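Side-chain contact in transcriptional regulatory protein FixJ (Sinorhizobium meliloti, PDB 1DBW), which activates transcription of the nitrogen-fixation regulatory genes nifA and fixK when switched on by FixL, here represented by its receiver domain: residues Y4-V9 and E113-A118. The protein carries 2 engineered substitutions. Sequence-based numbering, arbitrary orientation.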
ATOM      1  N   TYR A   4      -0.212  -2.177 -14.575  1.00 16.75           N
ATOM      2  CA  TYR A   4       0.141  -1.342 -13.427  1.00 13.19           C
ATOM      3  C   TYR A   4       1.049  -2.093 -12.473  1.00 11.10           C
ATOM      4  O   TYR A   4       1.197  -3.305 -12.573  1.00 12.31           O
ATOM      5  CB  TYR A   4      -1.124  -0.878 -12.705  1.00 14.65           C
ATOM      6  CG  TYR A   4      -1.944  -2.030 -12.128  1.00 13.90           C
ATOM      7  CD1 TYR A   4      -2.922  -2.682 -12.885  1.00 14.87           C
ATOM      8  CD2 TYR A   4      -1.782  -2.413 -10.791  1.00 14.60           C
ATOM      9  CE1 TYR A   4      -3.735  -3.673 -12.324  1.00 16.16           C
ATOM     10  CE2 TYR A   4      -2.577  -3.408 -10.221  1.00 14.16           C
ATOM     11  CZ  TYR A   4      -3.557  -4.027 -10.994  1.00 14.24           C
ATOM     12  OH  TYR A   4      -4.393  -4.941 -10.412  1.00 16.22           O
ATOM     13  N   THR A   5       1.696  -1.359 -11.578  1.00  9.42           N
ATOM     14  CA  THR A   5       2.610  -1.960 -10.632  1.00  9.89           C
ATOM     15  C   THR A   5       2.124  -1.764  -9.215  1.00 11.04           C
ATOM     16  O   THR A   5       1.563  -0.709  -8.911  1.00 11.41           O
ATOM     17  CB  THR A   5       4.005  -1.284 -10.760  1.00 11.65           C
ATOM     18  OG1 THR A   5       4.494  -1.518 -12.095  1.00 14.76           O
ATOM     19  CG2 THR A   5       5.016  -1.887  -9.763  1.00 15.38           C
ATOM     20  N   VAL A   6       2.240  -2.824  -8.410  1.00  9.61           N
ATOM     21  CA  VAL A   6       1.860  -2.740  -6.998  1.00 10.39           C
ATOM     22  C   VAL A   6       3.158  -2.418  -6.236  1.00  9.80           C
ATOM     23  O   VAL A   6       4.086  -3.212  -6.243  1.00 13.08           O
ATOM     24  CB  VAL A   6       1.306  -4.081  -6.449  1.00 10.50           C
ATOM     25  CG1 VAL A   6       0.843  -3.871  -4.974  1.00 11.81           C
ATOM     26  CG2 VAL A   6       0.141  -4.567  -7.288  1.00 11.45           C
ATOM     27  N   HIS A   7       3.147  -1.306  -5.488  1.00  9.61           N
ATOM     28  CA  HIS A   7       4.324  -0.861  -4.735  1.00 11.08           C
ATOM     29  C   HIS A   7       4.088  -1.204  -3.299  1.00 14.73           C
ATOM     30  O   HIS A   7       3.128  -0.687  -2.741  1.00 14.00           O
ATOM     31  CB  HIS A   7       4.478   0.657  -4.912  1.00  9.04           C
ATOM     32  CG  HIS A   7       4.902   1.023  -6.302  1.00 11.08           C
ATOM     33  ND1 HIS A   7       6.228   1.012  -6.687  1.00 13.41           N
ATOM     34  CD2 HIS A   7       4.183   1.303  -7.418  1.00 14.50           C
ATOM     35  CE1 HIS A   7       6.310   1.253  -7.981  1.00 10.71           C
ATOM     36  NE2 HIS A   7       5.084   1.430  -8.454  1.00 11.95           N
ATOM     37  N   ILE A   8       4.898  -2.131  -2.755  1.00 11.57           N
ATOM     38  CA  ILE A   8       4.703  -2.581  -1.382  1.00 12.36           C
ATOM     39  C   ILE A   8       5.708  -1.929  -0.463  1.00 15.80           C
ATOM     40  O   ILE A   8       6.917  -2.021  -0.661  1.00 15.25           O
ATOM     41  CB  ILE A   8       4.854  -4.080  -1.245  1.00 14.54           C
ATOM     42  CG1 ILE A   8       3.985  -4.830  -2.283  1.00 19.43           C
ATOM     43  CG2 ILE A   8       4.481  -4.490   0.170  1.00 16.36           C
ATOM     44  CD1 ILE A   8       2.539  -4.776  -1.989  1.00 26.66           C
ATOM     45  N   VAL A   9       5.200  -1.284   0.573  1.00 15.64           N
ATOM     46  CA  VAL A   9       6.073  -0.603   1.509  1.00 18.94           C
ATOM     47  C   VAL A   9       5.802  -1.322   2.820  1.00 23.31           C
ATOM     48  O   VAL A   9       4.709  -1.262   3.339  1.00 18.48           O
ATOM     49  CB  VAL A   9       5.725   0.926   1.577  1.00 19.19           C
ATOM     50  CG1 VAL A   9       6.691   1.660   2.468  1.00 25.41           C
ATOM     51  CG2 VAL A   9       5.831   1.528   0.210  1.00 18.69           C
ATOM     52  N   GLU A 113      -8.307  -8.581  -4.291  1.00 16.85           N
ATOM     53  CA  GLU A 113      -9.489  -7.845  -4.732  1.00 21.62           C
ATOM     54  C   GLU A 113      -9.362  -6.354  -4.430  1.00 20.31           C
ATOM     55  O   GLU A 113      -9.746  -5.525  -5.257  1.00 17.79           O
ATOM     56  CB  GLU A 113     -10.758  -8.416  -4.094  1.00 27.36           C
ATOM     57  CG  GLU A 113     -10.987  -9.888  -4.424  1.00 38.75           C
ATOM     58  CD  GLU A 113     -11.909 -10.108  -5.610  1.00 45.89           C
ATOM     59  OE1 GLU A 113     -11.852  -9.301  -6.565  1.00 48.95           O
ATOM     60  OE2 GLU A 113     -12.690 -11.097  -5.586  1.00 49.11           O
ATOM     61  N   ALA A 114      -8.831  -6.012  -3.255  1.00 14.93           N
ATOM     62  CA  ALA A 114      -8.638  -4.616  -2.884  1.00 14.23           C
ATOM     63  C   ALA A 114      -7.665  -3.926  -3.857  1.00 13.72           C
ATOM     64  O   ALA A 114      -7.920  -2.804  -4.287  1.00 12.46           O
ATOM     65  CB  ALA A 114      -8.131  -4.515  -1.447  1.00 18.63           C
ATOM     66  N   ILE A 115      -6.553  -4.597  -4.190  1.00 12.33           N
ATOM     67  CA  ILE A 115      -5.579  -4.035  -5.114  1.00 12.19           C
ATOM     68  C   ILE A 115      -6.200  -3.831  -6.503  1.00 12.64           C
ATOM     69  O   ILE A 115      -5.999  -2.796  -7.135  1.00 15.92           O
ATOM     70  CB  ILE A 115      -4.304  -4.951  -5.232  1.00 11.23           C
ATOM     71  CG1 ILE A 115      -3.562  -4.990  -3.883  1.00 15.53           C
ATOM     72  CG2 ILE A 115      -3.417  -4.433  -6.380  1.00 13.74           C
ATOM     73  CD1 ILE A 115      -2.437  -6.051  -3.788  1.00 17.96           C
ATOM     74  N   GLU A 116      -6.995  -4.795  -6.960  1.00 12.83           N
ATOM     75  CA  GLU A 116      -7.665  -4.645  -8.261  1.00 15.76           C
ATOM     76  C   GLU A 116      -8.653  -3.456  -8.221  1.00 15.13           C
ATOM     77  O   GLU A 116      -8.701  -2.643  -9.152  1.00 16.94           O
ATOM     78  CB  GLU A 116      -8.366  -5.954  -8.633  1.00 19.93           C
ATOM     79  CG  GLU A 116      -7.394  -7.119  -8.768  1.00 21.53           C
ATOM     80  CD  GLU A 116      -8.093  -8.440  -9.065  1.00 30.10           C
ATOM     81  OE1 GLU A 116      -7.419  -9.367  -9.568  1.00 34.51           O
ATOM     82  OE2 GLU A 116      -9.306  -8.557  -8.784  1.00 30.84           O
ATOM     83  N   ARG A 117      -9.345  -3.299  -7.099  1.00 16.19           N
ATOM     84  CA  ARG A 117     -10.294  -2.187  -6.927  1.00 18.68           C
ATOM     85  C   ARG A 117      -9.534  -0.867  -6.978  1.00 18.88           C
ATOM     86  O   ARG A 117      -9.975   0.088  -7.619  1.00 18.98           O
ATOM     87  CB  ARG A 117     -10.987  -2.279  -5.566  1.00 22.90           C
ATOM     88  CG  ARG A 117     -12.513  -2.350  -5.605  1.00 37.40           C
ATOM     89  CD  ARG A 117     -13.027  -3.683  -6.142  1.00 40.77           C
ATOM     90  NE  ARG A 117     -12.727  -3.861  -7.563  1.00 51.47           N
ATOM     91  CZ  ARG A 117     -12.297  -5.001  -8.103  1.00 52.93           C
ATOM     92  NH1 ARG A 117     -12.121  -6.075  -7.335  1.00 50.33           N
ATOM     93  NH2 ARG A 117     -12.024  -5.060  -9.407  1.00 50.92           N
ATOM     94  N   ALA A 118      -8.387  -0.818  -6.294  1.00 15.12           N
ATOM     95  CA  ALA A 118      -7.590   0.395  -6.278  1.00 13.43           C
ATOM     96  C   ALA A 118      -7.017   0.709  -7.667  1.00 13.52           C
ATOM     97  O   ALA A 118      -6.910   1.879  -8.030  1.00 16.63           O
ATOM     98  CB  ALA A 118      -6.452   0.295  -5.248  1.00 14.47           C
TER
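Val6 on strand 5-10 faces Ile115 on helix 108-119, and their CA atoms, 7.8 Å apart, are the nearest CA pair across the two segments. Side chains make most of the contact. Ile115 reaches the strand with both branches. Its CG2 lies 3.7 Å from CG2 of Val6, and its CD1 lies 4.1 Å from CG1 of the same valine. The two side chains cross at about a right angle. Each valine methyl meets a different isoleucine methyl. With CG1 of Val6 anti to its backbone N and CG2 beside that N, both methyls come within contact of Ile115.

Tyr4 comes in just before the strand begins. Its ring meets Ile115 with an edge, not a face: CE2 is 4.1 Å from CG2 of Ile115, which sits near the ring plane. That one methyl therefore touches both Val6 and Tyr4. With chi1 at 62°, CG of Tyr4 is placed between its backbone N and carbonyl carbon, and the ring extends toward the helix. The OH ends over the next helical residue, 3.9 Å from CA of Glu116 and 4.1 Å from its CG. These are van der Waals contacts. The Glu116 chain runs on extended, and its carboxylate plane is turned 82° from the ring.

Leu23 of helix 13-25 packs on both Val6 and Ile115, while Tyr4 also touches Phe28 and Leu122. Val6 and Ile115 are buried, but Tyr4 and Glu116 are partly exposed. The arrangement is the packing of the last helix of the receiver domain onto the first strand of the parallel sheet in the doubly wound, CheY-like receiver fold.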